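Local coordinates for phage-related protein (Bordetella bronchiseptica RB50, PDB 3BJQ) that is probably a major capsid protein of phage origin, building a virus shell through a fold expected to resemble the HK97 coat protein, at residues E[110-115]-E[289-294]; E[128-131]-E[135-138]; E[171-176]-E[247-252]; E[194-199]-E[215-220]. All coordinates share one frame; numbering follows the deposited sequence.

Contact 1 (E[110-115]-E[289-294]); sequences RSVNTV and YGVSDD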
loop_
_atom_site.group_PDB
_atom_site.type_symbol
_atom_site.label_atom_id
_atom_site.label_comp_id
_atom_site.label_asym_id
_atom_site.label_seq_id
_atom_site.Cartn_x
_atom_site.Cartn_y
_atom_site.Cartn_z
ATOM N N ARG E 110 23.812 15.252 -11.526
ATOM C CA ARG E 110 24.700 16.413 -11.660
ATOM C C ARG E 110 25.383 16.498 -13.025
ATOM O O ARG E 110 25.459 17.562 -13.633
ATOM C CB ARG E 110 25.760 16.397 -10.565
ATOM C CG ARG E 110 25.201 16.769 -9.218
ATOM C CD ARG E 110 26.083 16.342 -8.027
ATOM N NE ARG E 110 25.615 17.007 -6.812
ATOM C CZ ARG E 110 24.460 16.731 -6.203
ATOM N NH1 ARG E 110 23.663 15.779 -6.672
ATOM N NH2 ARG E 110 24.090 17.412 -5.116
ATOM N N SER E 111 25.877 15.368 -13.503
ATOM C CA SER E 111 26.507 15.322 -14.827
ATOM C C SER E 111 25.520 15.708 -15.930
ATOM O O SER E 111 25.888 16.355 -16.909
ATOM C CB SER E 111 27.056 13.924 -15.103
ATOM O OG SER E 111 25.995 13.000 -15.349
ATOM N N VAL E 112 24.262 15.317 -15.756
ATOM C CA VAL E 112 23.210 15.591 -16.744
ATOM C C VAL E 112 22.828 17.070 -16.776
ATOM O O VAL E 112 22.603 17.637 -17.859
ATOM C CB VAL E 112 21.967 14.702 -16.493
ATOM C CG1 VAL E 112 20.737 15.248 -17.225
ATOM C CG2 VAL E 112 22.273 13.256 -16.913
ATOM N N ASN E 113 22.742 17.679 -15.595
ATOM C CA ASN E 113 22.488 19.102 -15.468
ATOM C C ASN E 113 23.424 19.948 -16.321
ATOM O O ASN E 113 23.011 20.937 -16.900
ATOM C CB ASN E 113 22.630 19.532 -14.001
ATOM C CG ASN E 113 21.433 19.131 -13.147
ATOM O OD1 ASN E 113 20.374 18.755 -13.651
ATOM N ND2 ASN E 113 21.617 19.188 -11.858
ATOM N N THR E 114 24.692 19.581 -16.332
ATOM C CA THR E 114 25.703 20.266 -17.091
ATOM C C THR E 114 25.330 20.389 -18.554
ATOM O O THR E 114 25.332 21.505 -19.121
ATOM C CB THR E 114 27.028 19.515 -16.936
ATOM O OG1 THR E 114 27.408 19.596 -15.555
ATOM C CG2 THR E 114 28.136 20.075 -17.840
ATOM N N VAL E 115 24.962 19.262 -19.153
ATOM C CA VAL E 115 24.578 19.256 -20.570
ATOM C C VAL E 115 23.210 19.917 -20.819
ATOM O O VAL E 115 23.013 20.574 -21.846
ATOM C CB VAL E 115 24.671 17.830 -21.174
ATOM C CG1 VAL E 115 26.065 17.298 -20.977
ATOM C CG2 VAL E 115 23.665 16.912 -20.550
ATOM N N TYR E 289 26.721 9.350 -19.897
ATOM C CA TYR E 289 25.264 9.290 -20.128
ATOM C C TYR E 289 24.905 10.118 -21.344
ATOM O O TYR E 289 25.100 11.336 -21.351
ATOM C CB TYR E 289 24.471 9.844 -18.964
ATOM C CG TYR E 289 24.754 9.243 -17.628
ATOM C CD1 TYR E 289 25.901 9.591 -16.930
ATOM C CD2 TYR E 289 23.828 8.405 -17.006
ATOM C CE1 TYR E 289 26.163 9.080 -15.688
ATOM C CE2 TYR E 289 24.071 7.909 -15.744
ATOM C CZ TYR E 289 25.250 8.255 -15.089
ATOM O OH TYR E 289 25.530 7.762 -13.839
ATOM N N GLY E 290 24.345 9.467 -22.352
ATOM C CA GLY E 290 23.868 10.152 -23.522
ATOM C C GLY E 290 22.621 10.909 -23.115
ATOM O O GLY E 290 21.744 10.350 -22.464
ATOM N N VAL E 291 22.565 12.180 -23.479
ATOM C CA VAL E 291 21.425 13.051 -23.154
ATOM C C VAL E 291 20.890 13.662 -24.469
ATOM O O VAL E 291 21.637 14.244 -25.260
ATOM C CB VAL E 291 21.828 14.173 -22.207
ATOM C CG1 VAL E 291 20.592 15.022 -21.842
ATOM C CG2 VAL E 291 22.489 13.588 -20.972
ATOM N N SER E 292 19.597 13.501 -24.690
ATOM C CA SER E 292 18.947 13.958 -25.896
ATOM C C SER E 292 17.809 14.897 -25.546
ATOM O O SER E 292 16.982 14.561 -24.735
ATOM C CB SER E 292 18.414 12.737 -26.651
ATOM O OG SER E 292 19.472 12.062 -27.331
ATOM N N ASP E 293 17.783 16.076 -26.168
ATOM C CA ASP E 293 16.663 17.012 -26.020
ATOM C C ASP E 293 16.507 17.788 -27.325
ATOM O O ASP E 293 16.787 18.989 -27.396
ATOM C CB ASP E 293 16.878 17.957 -24.838
ATOM C CG ASP E 293 15.593 18.613 -24.411
ATOM O OD1 ASP E 293 14.617 18.450 -25.186
ATOM O OD2 ASP E 293 15.542 19.272 -23.333
ATOM N N ASP E 294 16.053 17.074 -28.354
ATOM C CA ASP E 294 16.022 17.557 -29.721
ATOM C C ASP E 294 14.794 18.435 -29.909
ATOM O O ASP E 294 13.665 17.994 -29.712
ATOM C CB ASP E 294 15.987 16.383 -30.715
ATOM C CG ASP E 294 17.299 15.586 -30.753
ATOM O OD1 ASP E 294 18.376 16.165 -30.482
ATOM O OD2 ASP E 294 17.248 14.388 -31.103
#
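Helix 110-115 lies across strand 289-292 with its axis 9.4 Å away at the closest approach and the two chain directions 39° apart. The backbones come nearest at Val112 and Val291, whose CA atoms are 7.1 Å apart.

Val291 is the centre of the contact. Val115 reaches toward it tip to tip, its CG2 resting 3.6 Å from CG2 of Val291 and 3.7 Å from CB of Val291. That methyl of Val115 sits between the backbone N and the carbonyl carbon (chi1 -56° for CG1), a placement that brings it from the helix onto the strand. Val112 meets the same Val291 methyl at a slant, with 4.1 Å between its own CG2 and CG2 of Val291. Val291 CG2 is thus shared by two helix residues three positions, about one turn, apart. Further back, Ser111 OG approaches the Tyr289 ring obliquely, 3.8 Å from CD1 of Tyr289; this is a packing contact, and the hydroxyl's hydrogen bond goes instead to Gly108 O, one turn earlier in the helix.

All five touching residues are buried. Strands 87-92 and 274-281 add to the strand side, with Ala89 and Val91 against Ser111 and Val275 against Val112, while Ile71 of a second subunit packs on Val115. A long helix lying on a beta sheet by valines, with a serine and a tyrosine at one end, is consistent with the spine helix and P-domain sheet of HK97-type phage coat proteins, to which helix 105-131 and strand 286-299 probably correspond.

Contact 2 (E[128-131]-E[135-138]); sequences AQIA and AKYN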
loop_
_atom_site.group_PDB
_atom_site.type_symbol
_atom_site.label_atom_id
_atom_site.label_comp_id
_atom_site.label_asym_id
_atom_site.label_seq_id
_atom_site.Cartn_x
_atom_site.Cartn_y
_atom_site.Cartn_z
ATOM N N ALA E 128 15.571 34.033 -29.146
ATOM C CA ALA E 128 15.843 35.441 -29.347
ATOM C C ALA E 128 16.050 35.710 -30.825
ATOM O O ALA E 128 15.595 36.731 -31.342
ATOM C CB ALA E 128 17.077 35.886 -28.533
ATOM N N GLN E 129 16.728 34.780 -31.501
ATOM C CA GLN E 129 17.087 34.928 -32.911
ATOM C C GLN E 129 15.845 34.992 -33.803
ATOM O O GLN E 129 15.854 35.693 -34.822
ATOM C CB GLN E 129 18.031 33.775 -33.293
ATOM C CG GLN E 129 18.811 33.920 -34.585
ATOM C CD GLN E 129 19.850 35.033 -34.546
ATOM O OE1 GLN E 129 20.149 35.592 -33.485
ATOM N NE2 GLN E 129 20.411 35.355 -35.709
ATOM N N ILE E 130 14.769 34.313 -33.385
ATOM C CA ILE E 130 13.511 34.299 -34.110
ATOM C C ILE E 130 12.616 35.457 -33.710
ATOM O O ILE E 130 12.186 36.218 -34.570
ATOM C CB ILE E 130 12.732 32.985 -33.877
ATOM C CG1 ILE E 130 13.469 31.800 -34.500
ATOM C CG2 ILE E 130 11.362 33.074 -34.499
ATOM C CD1 ILE E 130 12.884 30.505 -34.079
ATOM N N ALA E 131 12.315 35.579 -32.422
ATOM C CA ALA E 131 11.371 36.610 -31.956
ATOM C C ALA E 131 11.808 38.032 -32.255
ATOM O O ALA E 131 10.964 38.876 -32.541
ATOM C CB ALA E 131 11.097 36.455 -30.497
ATOM N N ALA E 135 12.502 40.925 -39.820
ATOM C CA ALA E 135 12.084 40.361 -41.100
ATOM C C ALA E 135 10.878 39.413 -40.977
ATOM O O ALA E 135 10.210 39.132 -41.958
ATOM C CB ALA E 135 13.245 39.626 -41.747
ATOM N N LYS E 136 10.586 38.940 -39.774
ATOM C CA LYS E 136 9.496 37.985 -39.572
ATOM C C LYS E 136 8.185 38.692 -39.313
ATOM O O LYS E 136 7.160 38.045 -39.172
ATOM C CB LYS E 136 9.789 37.084 -38.374
ATOM C CG LYS E 136 11.227 36.560 -38.333
ATOM C CD LYS E 136 11.419 35.346 -39.159
ATOM C CE LYS E 136 11.327 34.082 -38.337
ATOM N NZ LYS E 136 11.361 32.928 -39.290
ATOM N N TYR E 137 8.204 40.016 -39.238
ATOM C CA TYR E 137 7.002 40.767 -38.914
ATOM C C TYR E 137 6.595 41.648 -40.071
ATOM O O TYR E 137 7.450 42.115 -40.819
ATOM C CB TYR E 137 7.276 41.630 -37.691
ATOM C CG TYR E 137 7.637 40.826 -36.473
ATOM C CD1 TYR E 137 6.646 40.337 -35.622
ATOM C CD2 TYR E 137 8.962 40.519 -36.189
ATOM C CE1 TYR E 137 6.961 39.587 -34.522
ATOM C CE2 TYR E 137 9.292 39.763 -35.077
ATOM C CZ TYR E 137 8.284 39.306 -34.246
ATOM O OH TYR E 137 8.578 38.564 -33.135
ATOM N N ASN E 138 5.291 41.893 -40.196
ATOM C CA ASN E 138 4.798 42.878 -41.151
ATOM C C ASN E 138 4.934 44.262 -40.498
ATOM O O ASN E 138 5.127 44.346 -39.297
ATOM C CB ASN E 138 3.388 42.513 -41.665
ATOM C CG ASN E 138 2.282 42.824 -40.690
ATOM O OD1 ASN E 138 2.435 43.646 -39.795
ATOM N ND2 ASN E 138 1.128 42.181 -40.888
#
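The last turn of a long helix, 128-131, is followed almost at once by the short 3-10 turn and loop 135-138, and the two backbones come nearest at Ile130 and Lys136, with 7.7 Å between their CA atoms.

The one hydrogen bond between them joins a side chain to the main chain: Tyr137 OH donates to the carbonyl O of Ala131. Its modelled length of 2.5 Å between Tyr137 OH and Ala131 O is very short, and the exact value is doubtful, as some of the shortness may be coordinate error at 2.05 Å resolution. The angle CZ-OH-O at the phenol oxygen of Tyr137 is 109°, and the carbonyl oxygen lies at the ring's edge near its plane, with CE2 of Tyr137 3.2 Å from Ala131 O. Both residues are buried, so two polar atoms satisfy each other here; Trp246 NE1 adds a weak hydrogen bond to the phenol oxygen, and Phe263 packs on the ring.

On the more exposed side, Lys136 folds back over the helix end. Bends at chi2 (-84°) and chi3 (-97°) carry its CE to within 4.0 Å of CG2 of Ile130, while its CG lies 3.9 Å from the carbonyl O of Ile130. Leu299 of strand 286-299 touches both Ile130 and Lys136.

By a side-chain-to-main-chain bond, a tyrosine following the helix links the helix's last carbonyl to the loop that leads toward strand 142-144, at the end of helix 105-131, the probable spine helix of an HK97-like coat protein.

Contact 3 (E[171-176]-E[247-252]); sequences DSIGME and LGYVSD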
loop_
_atom_site.group_PDB
_atom_site.type_symbol
_atom_site.label_atom_id
_atom_site.label_comp_id
_atom_site.label_asym_id
_atom_site.label_seq_id
_atom_site.Cartn_x
_atom_site.Cartn_y
_atom_site.Cartn_z
ATOM N N ASP E 171 -6.269 43.633 -32.222
ATOM C CA ASP E 171 -7.069 43.866 -33.393
ATOM C C ASP E 171 -6.881 42.754 -34.411
ATOM O O ASP E 171 -7.828 42.425 -35.147
ATOM C CB ASP E 171 -6.735 45.230 -34.018
ATOM C CG ASP E 171 -7.219 46.421 -33.156
ATOM O OD1 ASP E 171 -7.937 46.211 -32.139
ATOM O OD2 ASP E 171 -6.864 47.577 -33.504
ATOM N N SER E 172 -5.676 42.182 -34.456
ATOM C CA SER E 172 -5.368 41.133 -35.430
ATOM C C SER E 172 -5.937 39.775 -35.060
ATOM O O SER E 172 -6.391 39.024 -35.924
ATOM C CB SER E 172 -3.863 41.000 -35.621
ATOM O OG SER E 172 -3.365 42.096 -36.351
ATOM N N ILE E 173 -5.897 39.444 -33.777
ATOM C CA ILE E 173 -6.251 38.099 -33.336
ATOM C C ILE E 173 -7.422 38.034 -32.373
ATOM O O ILE E 173 -7.912 36.953 -32.068
ATOM C CB ILE E 173 -5.014 37.367 -32.739
ATOM C CG1 ILE E 173 -4.566 37.974 -31.407
ATOM C CG2 ILE E 173 -3.855 37.396 -33.726
ATOM C CD1 ILE E 173 -3.436 37.167 -30.701
ATOM N N GLY E 174 -7.903 39.182 -31.914
ATOM C CA GLY E 174 -9.092 39.207 -31.029
ATOM C C GLY E 174 -8.867 38.737 -29.600
ATOM O O GLY E 174 -9.807 38.290 -28.889
HETATM N N MSE E 175 -7.602 38.823 -29.187
HETATM C CA MSE E 175 -7.191 38.546 -27.822
HETATM C C MSE E 175 -6.111 39.528 -27.441
HETATM O O MSE E 175 -5.340 39.977 -28.295
HETATM C CB MSE E 175 -6.633 37.125 -27.662
HETATM C CG MSE E 175 -7.669 36.074 -27.837
HETATM SE SE MSE E 175 -6.998 34.303 -27.875
HETATM C CE MSE E 175 -5.938 34.429 -29.284
ATOM N N GLU E 176 -6.062 39.845 -26.148
ATOM C CA GLU E 176 -5.027 40.729 -25.603
ATOM C C GLU E 176 -3.725 39.956 -25.553
ATOM O O GLU E 176 -3.736 38.760 -25.225
ATOM C CB GLU E 176 -5.381 41.182 -24.171
ATOM C CG GLU E 176 -6.656 42.048 -24.062
ATOM C CD GLU E 176 -6.525 43.450 -24.703
ATOM O OE1 GLU E 176 -5.475 44.121 -24.532
ATOM O OE2 GLU E 176 -7.489 43.877 -25.375
ATOM N N LEU E 247 6.171 42.046 -27.480
ATOM C CA LEU E 247 4.872 41.713 -26.898
ATOM C C LEU E 247 4.235 40.600 -27.686
ATOM O O LEU E 247 4.341 40.582 -28.891
ATOM C CB LEU E 247 3.897 42.862 -27.015
ATOM C CG LEU E 247 3.791 43.926 -25.933
ATOM C CD1 LEU E 247 4.851 45.030 -26.129
ATOM C CD2 LEU E 247 2.380 44.478 -26.048
ATOM N N GLY E 248 3.486 39.726 -27.029
ATOM C CA GLY E 248 2.813 38.673 -27.762
ATOM C C GLY E 248 1.704 38.019 -26.995
ATOM O O GLY E 248 1.598 38.169 -25.776
ATOM N N TYR E 249 0.836 37.355 -27.746
ATOM C CA TYR E 249 -0.119 36.416 -27.181
ATOM C C TYR E 249 0.552 35.049 -27.281
ATOM O O TYR E 249 0.830 34.564 -28.377
ATOM C CB TYR E 249 -1.470 36.391 -27.908
ATOM C CG TYR E 249 -2.298 35.246 -27.405
ATOM C CD1 TYR E 249 -2.932 35.323 -26.187
ATOM C CD2 TYR E 249 -2.384 34.049 -28.113
ATOM C CE1 TYR E 249 -3.661 34.249 -25.687
ATOM C CE2 TYR E 249 -3.105 32.967 -27.617
ATOM C CZ TYR E 249 -3.758 33.077 -26.411
ATOM O OH TYR E 249 -4.494 32.014 -25.908
ATOM N N VAL E 250 0.838 34.470 -26.111
ATOM C CA VAL E 250 1.422 33.127 -25.972
ATOM C C VAL E 250 0.412 32.335 -25.172
ATOM O O VAL E 250 -0.010 32.755 -24.067
ATOM C CB VAL E 250 2.765 33.182 -25.221
ATOM C CG1 VAL E 250 3.455 31.796 -25.167
ATOM C CG2 VAL E 250 3.692 34.186 -25.880
ATOM N N SER E 251 -0.057 31.234 -25.738
ATOM C CA SER E 251 -1.053 30.442 -25.036
ATOM C C SER E 251 -0.574 30.041 -23.628
ATOM O O SER E 251 0.551 29.568 -23.450
ATOM C CB SER E 251 -1.418 29.189 -25.832
ATOM O OG SER E 251 -2.254 28.369 -25.058
ATOM N N ASP E 252 -1.468 30.226 -22.658
ATOM C CA ASP E 252 -1.260 29.841 -21.267
ATOM C C ASP E 252 -1.585 28.356 -21.019
ATOM O O ASP E 252 -1.601 27.929 -19.898
ATOM C CB ASP E 252 -2.152 30.685 -20.333
ATOM C CG ASP E 252 -1.615 32.096 -20.090
ATOM O OD1 ASP E 252 -0.424 32.360 -20.346
ATOM O OD2 ASP E 252 -2.400 32.952 -19.617
#
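Met175, modelled as selenomethionine, lays both its selenium and its terminal methyl over one face of the Tyr249 ring. The methyl CE is 3.8 Å from the centroid of the Tyr249 ring and 18° off the ring normal, a CH-pi contact; SE of Met175 follows at 4.1 Å from the same centroid, 23° off the normal, making this a Met-aromatic contact as well. The folded last torsion (chi3 -60°) turns the methyl back, so that it sits over the CD2-CE2 side of the ring while the selenium lies nearer CZ and OH.

Other groups meet the tyrosine at its root and rim. Ile173 CD1 comes in obliquely, 3.5 Å from CB of Tyr249. The carbonyl O of Glu176 stands at the ring edge, near its plane, 3.7 Å from CD1 of Tyr249. Across the ring from the methyl, the backbone N of Ser251 lies 4.0 Å above the plane of Tyr249, toward the rim. A tetraethylene glycol, probably from the crystallisation liquor, lies about 3 Å from the tyrosine side chain at its nearest atoms.

Gly174, the first residue past the helix, has a positive phi, and the turn there lets Ile173 before it and Met175 after it converge on one aromatic residue. The contact joins the C-terminal end of helix 158-173 to the residues leaving strand 245-248, which is held between strands 179-183 and 305-309 in a mixed sheet; Phe55 of helix 52-58 packs against both Ile173 and Met175.

Contact 4 (E[194-199]-E[215-220]); sequences PKLIER and ALWEVE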
loop_
_atom_site.group_PDB
_atom_site.type_symbol
_atom_site.label_atom_id
_atom_site.label_comp_id
_atom_site.label_asym_id
_atom_site.label_seq_id
_atom_site.Cartn_x
_atom_site.Cartn_y
_atom_site.Cartn_z
ATOM N N PRO E 194 11.088 59.442 -16.536
ATOM C CA PRO E 194 10.319 60.515 -15.906
ATOM C C PRO E 194 8.798 60.452 -16.103
ATOM O O PRO E 194 8.047 60.868 -15.211
ATOM C CB PRO E 194 10.921 61.786 -16.536
ATOM C CG PRO E 194 11.500 61.329 -17.820
ATOM C CD PRO E 194 12.069 59.993 -17.489
ATOM N N LYS E 195 8.340 59.964 -17.249
ATOM C CA LYS E 195 6.900 59.890 -17.507
ATOM C C LYS E 195 6.297 58.843 -16.611
ATOM O O LYS E 195 5.219 59.040 -16.076
ATOM C CB LYS E 195 6.590 59.553 -18.971
ATOM C CG LYS E 195 6.830 60.676 -19.970
ATOM C CD LYS E 195 6.158 60.376 -21.305
ATOM C CE LYS E 195 6.216 61.544 -22.310
ATOM N NZ LYS E 195 7.597 61.820 -22.801
ATOM N N LEU E 196 6.996 57.723 -16.463
ATOM C CA LEU E 196 6.523 56.623 -15.603
ATOM C C LEU E 196 6.582 57.005 -14.113
ATOM O O LEU E 196 5.635 56.755 -13.358
ATOM C CB LEU E 196 7.317 55.346 -15.882
ATOM C CG LEU E 196 7.260 54.820 -17.342
ATOM C CD1 LEU E 196 8.007 53.487 -17.508
ATOM C CD2 LEU E 196 5.878 54.621 -17.752
ATOM N N ILE E 197 7.667 57.667 -13.717
ATOM C CA ILE E 197 7.835 58.136 -12.347
ATOM C C ILE E 197 6.702 59.104 -11.987
ATOM O O ILE E 197 6.113 59.022 -10.907
ATOM C CB ILE E 197 9.219 58.770 -12.162
ATOM C CG1 ILE E 197 10.319 57.707 -12.288
ATOM C CG2 ILE E 197 9.344 59.469 -10.810
ATOM C CD1 ILE E 197 10.407 56.730 -11.124
ATOM N N GLU E 198 6.365 60.006 -12.893
ATOM C CA GLU E 198 5.316 61.003 -12.610
ATOM C C GLU E 198 3.956 60.312 -12.497
ATOM O O GLU E 198 3.120 60.679 -11.666
ATOM C CB GLU E 198 5.339 62.134 -13.671
ATOM C CG GLU E 198 4.009 62.693 -14.119
ATOM C CD GLU E 198 3.267 63.456 -13.052
ATOM O OE1 GLU E 198 3.916 63.854 -12.058
ATOM O OE2 GLU E 198 2.034 63.670 -13.222
ATOM N N ARG E 199 3.746 59.314 -13.347
ATOM C CA ARG E 199 2.514 58.548 -13.361
ATOM C C ARG E 199 2.253 57.815 -12.018
ATOM O O ARG E 199 1.095 57.644 -11.630
ATOM C CB ARG E 199 2.556 57.559 -14.536
ATOM C CG ARG E 199 1.386 56.614 -14.656
ATOM C CD ARG E 199 0.055 57.281 -15.008
ATOM N NE ARG E 199 -1.003 56.258 -15.023
ATOM C CZ ARG E 199 -1.577 55.724 -13.931
ATOM N NH1 ARG E 199 -1.261 56.128 -12.708
ATOM N NH2 ARG E 199 -2.496 54.769 -14.062
ATOM N N ALA E 215 0.644 46.285 -13.873
ATOM C CA ALA E 215 -0.607 46.983 -13.552
ATOM C C ALA E 215 -0.837 48.206 -14.444
ATOM O O ALA E 215 -1.962 48.482 -14.877
ATOM C CB ALA E 215 -0.628 47.412 -12.105
ATOM N N LEU E 216 0.225 48.953 -14.701
ATOM C CA LEU E 216 0.136 50.133 -15.554
ATOM C C LEU E 216 -0.224 49.781 -17.009
ATOM O O LEU E 216 -1.086 50.419 -17.623
ATOM C CB LEU E 216 1.465 50.887 -15.551
ATOM C CG LEU E 216 1.418 52.394 -15.409
ATOM C CD1 LEU E 216 0.821 52.753 -14.028
ATOM C CD2 LEU E 216 2.837 52.963 -15.559
ATOM N N TRP E 217 0.437 48.764 -17.550
ATOM C CA TRP E 217 0.277 48.386 -18.950
ATOM C C TRP E 217 -0.733 47.250 -19.187
ATOM O O TRP E 217 -1.038 46.908 -20.325
ATOM C CB TRP E 217 1.642 48.042 -19.535
ATOM C CG TRP E 217 2.604 49.213 -19.608
ATOM C CD1 TRP E 217 2.297 50.549 -19.573
ATOM C CD2 TRP E 217 4.020 49.140 -19.819
ATOM N NE1 TRP E 217 3.437 51.301 -19.706
ATOM C CE2 TRP E 217 4.505 50.464 -19.873
ATOM C CE3 TRP E 217 4.927 48.083 -19.952
ATOM C CZ2 TRP E 217 5.850 50.756 -20.053
ATOM C CZ3 TRP E 217 6.275 48.382 -20.137
ATOM C CH2 TRP E 217 6.716 49.704 -20.182
ATOM N N GLU E 218 -1.244 46.680 -18.099
ATOM C CA GLU E 218 -2.276 45.649 -18.138
ATOM C C GLU E 218 -1.891 44.475 -19.021
ATOM O O GLU E 218 -2.634 44.095 -19.929
ATOM C CB GLU E 218 -3.624 46.237 -18.573
ATOM C CG GLU E 218 -4.165 47.283 -17.603
ATOM C CD GLU E 218 -5.464 47.926 -18.076
ATOM O OE1 GLU E 218 -5.959 47.589 -19.188
ATOM O OE2 GLU E 218 -5.993 48.785 -17.324
ATOM N N VAL E 219 -0.703 43.938 -18.752
ATOM C CA VAL E 219 -0.235 42.722 -19.369
ATOM C C VAL E 219 -0.111 41.682 -18.265
ATOM O O VAL E 219 0.467 41.947 -17.196
ATOM C CB VAL E 219 1.129 42.878 -20.086
ATOM C CG1 VAL E 219 0.997 43.789 -21.326
ATOM C CG2 VAL E 219 2.193 43.401 -19.124
ATOM N N GLU E 220 -0.619 40.491 -18.556
ATOM C CA GLU E 220 -0.598 39.374 -17.627
ATOM C C GLU E 220 0.774 39.080 -17.023
ATOM O O GLU E 220 0.904 38.893 -15.823
ATOM C CB GLU E 220 -1.085 38.122 -18.344
ATOM C CG GLU E 220 -1.304 36.921 -17.456
ATOM C CD GLU E 220 -1.919 35.773 -18.229
ATOM O OE1 GLU E 220 -3.169 35.697 -18.262
ATOM O OE2 GLU E 220 -1.158 34.988 -18.837
#
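One face of the Arg199 guanidinium rests on Leu216, whose CD1 stands 3.8 Å above the plane, over its centre, at 3.8 Å from CZ of Arg199. NH1 of Arg199 is hydrogen-bonded to the backbone O of Glu206 of a third subunit. The Trp217 indole receives Leu196 CD1 obliquely, with 4.3 Å to CZ2 of Trp217, and Trp217 NE1 is hydrogen-bonded to Thr159 OG1.

This is helix-on-helix packing in the part of the chain that matches the phage major capsid protein E family: the short helix 194-199 lies against the last turn of helix 210-217, with the backbones nearest at Arg199 and Leu216, 9.0 Å between CA atoms. Arg199 and Leu216 lie alongside each other, pointing in opposite directions. The arginine chain turns at chi2 (67°) and is extended beyond it at chi3, a shape that carries the guanidinium past the leucine branch.

Deeper in, the packing is mostly apolar. Leu196 is buried, with Cys190 and Ile208 around it, and Trp217 reaches inward to Pro158 and Val162 of helix 158-173 and Leu180 of strand 179-183. The helix pair is thereby seated on the neighbouring helix-and-sheet layer. Just past the tryptophan, Glu218 leaves the helix with a positive phi.

Leu216 CD2 touches both partners on the short helix, lying 4.0 Å from CG of Arg199 and 4.1 Å from CD2 of Leu196.

Overall arrangement
Contact 1 spans the longest stretch of sequence, its segments enclosing the other three contacts along the chain; contact 2 comes next, then contact 3, which encloses contact 4. Contacts 1 and 2 share helix 105-131, their centres 29 Å apart on opposite sides of the chain's centre, so the helix runs between the two contact regions. Contact 3 includes a strand of the six-stranded sheet, contact 4 packs beside it, and they meet where Asp252 OD2 lies 2.5 Å from Glu220 OE2, a very close approach of two acids, one perhaps protonated; Asp252 also forms a salt bridge with Arg179. Contact 1 touches a second subunit, contacts 3 and 4 a third, consistent with a coat protein.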